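Local coordinates for glutathione S-transferase-like protein (Methylobacillus flagellatus, PDB 4GLT) that binds glutathione and probably transfers it to other substrates, as glutathione S-transferases do, at residues A41-I46 against R214-D219; I88-D93 against A111-E116. All blocks are in the same frame, centred on the assembly; numbering follows the deposited sequence.

Contact 1 (A41-I46 against R214-D219); sequences AAEKRI and RASFKD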
ATOM      1  N   ALA A  41       9.050  10.944 -11.070  1.00 50.02           N
ATOM      2  CA  ALA A  41       9.483  12.339 -11.026  1.00 50.25           C
ATOM      3  C   ALA A  41      10.194  12.733 -12.314  1.00 48.93           C
ATOM      4  O   ALA A  41       9.963  13.816 -12.857  1.00 58.53           O
ATOM      5  CB  ALA A  41      10.388  12.583  -9.820  1.00 40.79           C
ATOM      6  N   ALA A  42      11.069  11.851 -12.791  1.00 56.61           N
ATOM      7  CA  ALA A  42      11.825  12.099 -14.010  1.00 50.53           C
ATOM      8  C   ALA A  42      10.908  12.067 -15.223  1.00 59.06           C
ATOM      9  O   ALA A  42      10.997  12.918 -16.096  1.00 55.28           O
ATOM     10  CB  ALA A  42      12.939  11.081 -14.158  1.00 56.44           C
ATOM     11  N   GLU A  43      10.023  11.090 -15.279  1.00 55.64           N
ATOM     12  CA  GLU A  43       9.118  10.981 -16.403  1.00 60.94           C
ATOM     13  C   GLU A  43       8.203  12.188 -16.497  1.00 58.36           C
ATOM     14  O   GLU A  43       7.904  12.652 -17.571  1.00 65.19           O
ATOM     15  CB  GLU A  43       8.320   9.690 -16.330  1.00 46.75           C
ATOM     16  CG  GLU A  43       9.187   8.455 -16.399  1.00 50.21           C
ATOM     17  CD  GLU A  43       9.803   8.245 -17.762  1.00 71.32           C
ATOM     18  OE1 GLU A  43       9.156   8.600 -18.762  1.00 64.03           O
ATOM     19  OE2 GLU A  43      10.928   7.714 -17.834  1.00 73.71           O
ATOM     20  N   LYS A  44       7.748  12.698 -15.370  1.00 69.97           N
ATOM     21  CA  LYS A  44       6.911  13.879 -15.405  1.00 62.75           C
ATOM     22  C   LYS A  44       7.745  15.110 -15.722  1.00 73.10           C
ATOM     23  O   LYS A  44       7.211  16.159 -16.029  1.00 68.27           O
ATOM     24  CB  LYS A  44       6.130  14.060 -14.107  1.00 55.73           C
ATOM     25  CG  LYS A  44       4.998  13.080 -13.931  1.00 49.05           C
ATOM     26  CD  LYS A  44       4.234  12.880 -15.220  1.00 56.52           C
ATOM     27  CE  LYS A  44       3.271  14.002 -15.509  1.00 57.05           C
ATOM     28  NZ  LYS A  44       1.871  13.553 -15.522  1.00 56.98           N
ATOM     29  N   ARG A  45       9.059  14.979 -15.626  1.00 61.31           N
ATOM     30  CA  ARG A  45       9.924  16.128 -15.812  1.00 78.61           C
ATOM     31  C   ARG A  45       9.693  17.129 -14.721  1.00 72.67           C
ATOM     32  O   ARG A  45       9.559  18.310 -14.978  1.00 76.23           O
ATOM     33  CB  ARG A  45       9.621  16.816 -17.133  1.00 78.86           C
ATOM     34  CG  ARG A  45       9.376  15.890 -18.300  1.00 86.09           C
ATOM     35  CD  ARG A  45      10.671  15.535 -18.994  1.00 92.96           C
ATOM     36  NE  ARG A  45      10.434  15.196 -20.391  1.00120.60           N
ATOM     37  CZ  ARG A  45      10.126  13.980 -20.825  1.00121.39           C
ATOM     38  NH1 ARG A  45      10.019  12.974 -19.973  1.00 95.52           N
ATOM     39  NH2 ARG A  45       9.925  13.770 -22.116  1.00133.29           N
ATOM     40  N   ILE A  46       9.602  16.640 -13.500  1.00 59.81           N
ATOM     41  CA  ILE A  46       9.437  17.507 -12.359  1.00 66.91           C
ATOM     42  C   ILE A  46      10.754  17.628 -11.611  1.00 63.26           C
ATOM     43  O   ILE A  46      11.390  16.635 -11.304  1.00 66.84           O
ATOM     44  CB  ILE A  46       8.361  16.957 -11.420  1.00 66.31           C
ATOM     45  CG1 ILE A  46       7.008  16.978 -12.128  1.00 74.64           C
ATOM     46  CG2 ILE A  46       8.314  17.762 -10.140  1.00 59.42           C
ATOM     47  CD1 ILE A  46       5.919  16.206 -11.431  1.00 61.55           C
ATOM     48  N   ARG A 214      15.771   3.555 -20.408  1.00 73.85           N
ATOM     49  CA  ARG A 214      15.335   4.880 -20.007  1.00 67.64           C
ATOM     50  C   ARG A 214      16.244   5.447 -18.933  1.00 74.39           C
ATOM     51  O   ARG A 214      16.520   4.798 -17.940  1.00 78.20           O
ATOM     52  CB  ARG A 214      13.908   4.841 -19.483  1.00 60.80           C
ATOM     53  CG  ARG A 214      12.897   4.328 -20.464  1.00 61.44           C
ATOM     54  CD  ARG A 214      11.499   4.651 -20.006  1.00 58.81           C
ATOM     55  NE  ARG A 214      10.544   4.457 -21.082  1.00 60.15           N
ATOM     56  CZ  ARG A 214       9.744   5.398 -21.554  1.00 62.92           C
ATOM     57  NH1 ARG A 214       9.763   6.609 -21.040  1.00 65.44           N
ATOM     58  NH2 ARG A 214       8.914   5.123 -22.539  1.00 60.91           N
ATOM     59  N   ALA A 215      16.713   6.666 -19.143  1.00 68.19           N
ATOM     60  CA  ALA A 215      17.554   7.312 -18.156  1.00 73.29           C
ATOM     61  C   ALA A 215      16.832   7.316 -16.816  1.00 68.50           C
ATOM     62  O   ALA A 215      17.393   6.922 -15.792  1.00 64.81           O
ATOM     63  CB  ALA A 215      17.896   8.726 -18.595  1.00 66.02           C
ATOM     64  N   SER A 216      15.575   7.753 -16.825  1.00 72.87           N
ATOM     65  CA  SER A 216      14.781   7.761 -15.604  1.00 60.92           C
ATOM     66  C   SER A 216      15.039   6.464 -14.864  1.00 64.76           C
ATOM     67  O   SER A 216      15.486   6.461 -13.715  1.00 74.72           O
ATOM     68  CB  SER A 216      13.292   7.870 -15.928  1.00 60.87           C
ATOM     69  OG  SER A 216      12.913   6.883 -16.875  1.00 77.89           O
ATOM     70  N   PHE A 217      14.760   5.355 -15.537  1.00 61.30           N
ATOM     71  CA  PHE A 217      14.922   4.048 -14.923  1.00 65.08           C
ATOM     72  C   PHE A 217      16.381   3.728 -14.606  1.00 66.76           C
ATOM     73  O   PHE A 217      16.731   3.518 -13.446  1.00 79.10           O
ATOM     74  CB  PHE A 217      14.305   2.946 -15.783  1.00 71.24           C
ATOM     75  CG  PHE A 217      14.277   1.618 -15.101  1.00 72.55           C
ATOM     76  CD1 PHE A 217      13.576   1.457 -13.916  1.00 67.14           C
ATOM     77  CD2 PHE A 217      14.963   0.538 -15.625  1.00 76.98           C
ATOM     78  CE1 PHE A 217      13.553   0.241 -13.265  1.00 78.73           C
ATOM     79  CE2 PHE A 217      14.946  -0.683 -14.977  1.00108.42           C
ATOM     80  CZ  PHE A 217      14.242  -0.832 -13.794  1.00 75.40           C
ATOM     81  N   LYS A 218      17.224   3.703 -15.635  1.00 67.03           N
ATOM     82  CA  LYS A 218      18.624   3.330 -15.464  1.00 67.06           C
ATOM     83  C   LYS A 218      19.369   4.253 -14.507  1.00 84.58           C
ATOM     84  O   LYS A 218      20.287   3.825 -13.811  1.00 92.29           O
ATOM     85  CB  LYS A 218      19.348   3.285 -16.812  1.00 86.39           C
ATOM     86  CG  LYS A 218      20.705   2.605 -16.733  1.00 83.78           C
ATOM     87  CD  LYS A 218      21.477   2.682 -18.038  1.00 92.23           C
ATOM     88  CE  LYS A 218      22.891   2.152 -17.849  1.00 84.07           C
ATOM     89  NZ  LYS A 218      23.726   2.303 -19.074  1.00 99.93           N
ATOM     90  N   ASP A 219      18.972   5.521 -14.477  1.00 82.57           N
ATOM     91  CA  ASP A 219      19.636   6.510 -13.640  1.00 70.31           C
ATOM     92  C   ASP A 219      19.346   6.330 -12.159  1.00 69.71           C
ATOM     93  O   ASP A 219      19.890   7.054 -11.328  1.00 70.92           O
ATOM     94  CB  ASP A 219      19.213   7.918 -14.049  1.00 94.19           C
ATOM     95  CG  ASP A 219      20.060   8.482 -15.167  1.00107.47           C
ATOM     96  OD1 ASP A 219      20.970   7.772 -15.650  1.00101.94           O
ATOM     97  OD2 ASP A 219      19.815   9.644 -15.556  1.00 93.97           O
TER
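Glu43 OE1 pairs with Arg214 NH1 at 3.1 Å in a salt bridge. The pair joins the two domains of the glutathione S-transferase fold. Glu43 lies near the end of helix 32-44 of the thioredoxin-like domain, and Arg214 is the N-cap residue of the short helix 215-218 in the helical domain. The two side chains cross at about a right angle. The carboxylate and guanidinium planes stand 60° apart, so this is not the coplanar two-pronged pair; one oxygen meets one nitrogen, from a direction oblique to the guanidinium. Glu43 is bent at chi2 (-70°), which swings its carboxylate round to the other helix. Its second oxygen, OE2, accepts a hydrogen bond from Ser216 OG. The modelled length of that bond is very short and therefore doubtful. Glu43 is itself buried. Arg214 also makes a cation-pi contact with Phe174. Helix 32-44 ends in a Schellman motif: Arg45 has a positive phi of 65°, and Ile46 N bonds back to Ala41 O. Beside the charged group, the helices come close enough for Ala42 CB to rest on Ser216 CB at 3.7 Å.

Contact 2 (I88-D93 against A111-E116); sequences IVEYLD and AVRRWE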
ATOM      1  N   ILE A  88       1.988   9.388  -3.287  1.00 47.38           N
ATOM      2  CA  ILE A  88       2.966  10.319  -3.859  1.00 47.33           C
ATOM      3  C   ILE A  88       2.968  10.339  -5.388  1.00 46.57           C
ATOM      4  O   ILE A  88       3.022  11.396  -6.018  1.00 46.60           O
ATOM      5  CB  ILE A  88       4.391   9.980  -3.363  1.00 40.82           C
ATOM      6  CG1 ILE A  88       4.487  10.214  -1.850  1.00 52.83           C
ATOM      7  CG2 ILE A  88       5.425  10.845  -4.071  1.00 34.78           C
ATOM      8  CD1 ILE A  88       5.707   9.594  -1.211  1.00 34.28           C
ATOM      9  N   VAL A  89       2.929   9.152  -5.967  1.00 47.08           N
ATOM     10  CA  VAL A  89       2.860   8.961  -7.410  1.00 53.21           C
ATOM     11  C   VAL A  89       1.559   9.452  -8.068  1.00 52.16           C
ATOM     12  O   VAL A  89       1.537   9.755  -9.268  1.00 53.57           O
ATOM     13  CB  VAL A  89       3.062   7.465  -7.746  1.00 54.89           C
ATOM     14  CG1 VAL A  89       2.277   7.074  -8.987  1.00 90.32           C
ATOM     15  CG2 VAL A  89       4.542   7.149  -7.906  1.00 51.65           C
ATOM     16  N   GLU A  90       0.463   9.513  -7.323  1.00 58.06           N
ATOM     17  CA  GLU A  90      -0.754  10.064  -7.919  1.00 64.71           C
ATOM     18  C   GLU A  90      -0.643  11.580  -7.903  1.00 62.48           C
ATOM     19  O   GLU A  90      -0.948  12.257  -8.878  1.00 55.33           O
ATOM     20  CB  GLU A  90      -2.019   9.594  -7.198  1.00 53.59           C
ATOM     21  CG  GLU A  90      -3.289   9.986  -7.932  1.00 65.29           C
ATOM     22  CD  GLU A  90      -4.512   9.215  -7.476  1.00 72.44           C
ATOM     23  OE1 GLU A  90      -4.579   8.837  -6.288  1.00 60.36           O
ATOM     24  OE2 GLU A  90      -5.423   9.005  -8.309  1.00 62.14           O
ATOM     25  N   TYR A  91      -0.166  12.102  -6.783  1.00 55.70           N
ATOM     26  CA  TYR A  91       0.121  13.521  -6.667  1.00 54.94           C
ATOM     27  C   TYR A  91       0.995  14.073  -7.805  1.00 54.02           C
ATOM     28  O   TYR A  91       0.673  15.102  -8.388  1.00 59.67           O
ATOM     29  CB  TYR A  91       0.789  13.786  -5.327  1.00 49.26           C
ATOM     30  CG  TYR A  91       1.228  15.209  -5.153  1.00 53.28           C
ATOM     31  CD1 TYR A  91       0.322  16.191  -4.788  1.00 51.41           C
ATOM     32  CD2 TYR A  91       2.547  15.573  -5.360  1.00 54.31           C
ATOM     33  CE1 TYR A  91       0.719  17.499  -4.621  1.00 59.40           C
ATOM     34  CE2 TYR A  91       2.953  16.880  -5.193  1.00 79.51           C
ATOM     35  CZ  TYR A  91       2.032  17.839  -4.827  1.00 64.03           C
ATOM     36  OH  TYR A  91       2.427  19.146  -4.669  1.00 59.91           O
ATOM     37  N   LEU A  92       2.098  13.394  -8.111  1.00 49.61           N
ATOM     38  CA  LEU A  92       3.051  13.895  -9.105  1.00 52.97           C
ATOM     39  C   LEU A  92       2.542  13.791 -10.548  1.00 60.29           C
ATOM     40  O   LEU A  92       2.814  14.664 -11.368  1.00 57.46           O
ATOM     41  CB  LEU A  92       4.396  13.176  -8.976  1.00 61.71           C
ATOM     42  CG  LEU A  92       5.208  13.407  -7.697  1.00 52.42           C
ATOM     43  CD1 LEU A  92       6.266  12.330  -7.536  1.00 63.35           C
ATOM     44  CD2 LEU A  92       5.848  14.783  -7.698  1.00 49.90           C
ATOM     45  N   ASP A  93       1.803  12.731 -10.865  1.00 47.36           N
ATOM     46  CA  ASP A  93       1.316  12.564 -12.230  1.00 53.69           C
ATOM     47  C   ASP A  93       0.374  13.705 -12.600  1.00 61.42           C
ATOM     48  O   ASP A  93       0.124  13.945 -13.769  1.00 57.29           O
ATOM     49  CB  ASP A  93       0.622  11.215 -12.421  1.00 58.22           C
ATOM     50  CG  ASP A  93       0.126  11.003 -13.850  1.00 69.45           C
ATOM     51  OD1 ASP A  93       0.770  11.496 -14.803  1.00 68.71           O
ATOM     52  OD2 ASP A  93      -0.913  10.335 -14.023  1.00 66.16           O
ATOM     53  N   ALA A 111      -6.940  -0.730 -14.190  1.00 59.29           N
ATOM     54  CA  ALA A 111      -5.984  -1.656 -14.763  1.00 53.72           C
ATOM     55  C   ALA A 111      -4.563  -1.278 -14.347  1.00 59.65           C
ATOM     56  O   ALA A 111      -3.764  -2.149 -13.998  1.00 65.51           O
ATOM     57  CB  ALA A 111      -6.117  -1.697 -16.276  1.00 55.10           C
ATOM     58  N   VAL A 112      -4.254   0.017 -14.361  1.00 55.50           N
ATOM     59  CA  VAL A 112      -2.915   0.479 -14.006  1.00 58.89           C
ATOM     60  C   VAL A 112      -2.626   0.275 -12.538  1.00 57.41           C
ATOM     61  O   VAL A 112      -1.553  -0.202 -12.168  1.00 60.20           O
ATOM     62  CB  VAL A 112      -2.693   1.967 -14.354  1.00 66.13           C
ATOM     63  CG1 VAL A 112      -1.521   2.542 -13.569  1.00 41.64           C
ATOM     64  CG2 VAL A 112      -2.451   2.131 -15.840  1.00 55.03           C
ATOM     65  N   ARG A 113      -3.580   0.626 -11.689  1.00 56.69           N
ATOM     66  CA  ARG A 113      -3.345   0.492 -10.252  1.00 52.45           C
ATOM     67  C   ARG A 113      -3.324  -0.982  -9.798  1.00 55.70           C
ATOM     68  O   ARG A 113      -2.697  -1.314  -8.794  1.00 55.43           O
ATOM     69  CB  ARG A 113      -4.368   1.323  -9.476  1.00 49.45           C
ATOM     70  CG  ARG A 113      -4.639   2.670 -10.132  1.00 64.08           C
ATOM     71  CD  ARG A 113      -4.093   3.850  -9.334  1.00 64.92           C
ATOM     72  NE  ARG A 113      -2.834   3.582  -8.639  1.00 56.82           N
ATOM     73  CZ  ARG A 113      -2.246   4.455  -7.816  1.00 53.19           C
ATOM     74  NH1 ARG A 113      -2.795   5.638  -7.590  1.00 51.13           N
ATOM     75  NH2 ARG A 113      -1.107   4.153  -7.220  1.00 57.63           N
ATOM     76  N   ARG A 114      -3.982  -1.863 -10.551  1.00 52.05           N
ATOM     77  CA  ARG A 114      -3.967  -3.296 -10.240  1.00 48.58           C
ATOM     78  C   ARG A 114      -2.588  -3.905 -10.503  1.00 63.05           C
ATOM     79  O   ARG A 114      -1.978  -4.532  -9.604  1.00 58.05           O
ATOM     80  CB  ARG A 114      -5.061  -4.028 -11.014  1.00 60.88           C
ATOM     81  CG  ARG A 114      -5.456  -5.371 -10.421  1.00 55.81           C
ATOM     82  CD  ARG A 114      -5.155  -6.504 -11.383  1.00 54.12           C
ATOM     83  NE  ARG A 114      -3.790  -6.990 -11.267  1.00 67.36           N
ATOM     84  CZ  ARG A 114      -2.975  -7.189 -12.295  1.00 53.74           C
ATOM     85  NH1 ARG A 114      -3.377  -6.935 -13.531  1.00 51.71           N
ATOM     86  NH2 ARG A 114      -1.750  -7.638 -12.077  1.00 58.16           N
ATOM     87  N   TRP A 115      -2.080  -3.689 -11.716  1.00 38.07           N
ATOM     88  CA  TRP A 115      -0.689  -4.033 -12.028  1.00 43.67           C
ATOM     89  C   TRP A 115       0.241  -3.568 -10.909  1.00 52.08           C
ATOM     90  O   TRP A 115       1.019  -4.365 -10.361  1.00 54.52           O
ATOM     91  CB  TRP A 115      -0.232  -3.375 -13.323  1.00 53.52           C
ATOM     92  CG  TRP A 115      -0.491  -4.159 -14.570  1.00 46.93           C
ATOM     93  CD1 TRP A 115      -1.541  -4.007 -15.415  1.00 48.13           C
ATOM     94  CD2 TRP A 115       0.331  -5.196 -15.132  1.00 47.80           C
ATOM     95  NE1 TRP A 115      -1.438  -4.890 -16.473  1.00 52.56           N
ATOM     96  CE2 TRP A 115      -0.292  -5.623 -16.327  1.00 52.13           C
ATOM     97  CE3 TRP A 115       1.537  -5.791 -14.752  1.00 55.73           C
ATOM     98  CZ2 TRP A 115       0.244  -6.625 -17.135  1.00 52.94           C
ATOM     99  CZ3 TRP A 115       2.063  -6.790 -15.550  1.00 60.37           C
ATOM    100  CH2 TRP A 115       1.420  -7.196 -16.728  1.00 67.91           C
ATOM    101  N   GLU A 116       0.162  -2.275 -10.581  1.00 42.43           N
ATOM    102  CA  GLU A 116       1.045  -1.659  -9.569  1.00 47.42           C
ATOM    103  C   GLU A 116       0.981  -2.336  -8.197  1.00 43.91           C
ATOM    104  O   GLU A 116       1.993  -2.433  -7.493  1.00 66.40           O
ATOM    105  CB  GLU A 116       0.724  -0.168  -9.404  1.00 47.37           C
ATOM    106  CG  GLU A 116       1.577   0.545  -8.357  1.00 49.64           C
ATOM    107  CD  GLU A 116       0.948   1.833  -7.837  1.00 66.37           C
ATOM    108  OE1 GLU A 116      -0.254   2.053  -8.100  1.00 47.64           O
ATOM    109  OE2 GLU A 116       1.650   2.626  -7.158  1.00 51.00           O
TER
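Arg113 reaches from helix 106-133 towards Glu90 on helix 85-93. Its NH1 lies 3.9 Å from Glu90 OE1, a long salt bridge. OE1 sits at the edge of the guanidinium, near its plane. The two side chains cross at about a right angle, and the carboxylate is turned 85° from the guanidinium. The backbones stay well apart, with 10.2 Å between the CA atoms of Glu90 and Arg113, so the arginine does most of the spanning. Glu90 has a stronger partner elsewhere: its OE2 forms a salt bridge with Lys109 of the second subunit. Bends in the arginine chain at chi2 (-110°) and chi3 (35°) turn NE and NH2 to Glu116 on the same helix, while NH1 faces Glu90.

Next along the helix, Arg114 turns to the dimer interface, where its NE makes a weak hydrogen bond to Tyr83 OH of the second subunit. Arg114 NH1 also lies over one face of the Trp115 ring, 3.9 Å above its plane and offset toward the rim. Trp115 packs on Ala177 of helix 176-191. Helix 106-133 is the long first helix of the all-helical domain of a glutathione S-transferase, and helix 85-93 is the last helix of the thioredoxin-like domain.

Glu116 completes a salt-bridge network with Arg113 and Glu90. Its OE1 accepts Arg113 NH2 in a bond modelled too short to trust in length, and takes a weak bond from Arg113 NE at 3.0 Å. Glu116 OE2 pairs with Lys36 NZ of helix 32-44.

In the fold
Both contacts join the N-terminal and C-terminal domains, and their centres lie 15 Å apart. They touch where the end of helix 32-44 and the turn after it meet helix 85-93. There Lys44 NZ forms a salt bridge with Asp93 OD1, although the modelled length is too short to rely on. Ile46 CD1 packs against Leu92 O at 3.5 Å. Contact 1 lies away from the annotated glutathione sites. Contact 2 is closer to them: the side chain of Arg113 is about 7 Å from that of Ser85, a glutathione-binding residue, and about 9 Å from bound glutathione. Contact 2 also meets the second subunit, whereas no residue of that subunit touches the two segments of contact 1.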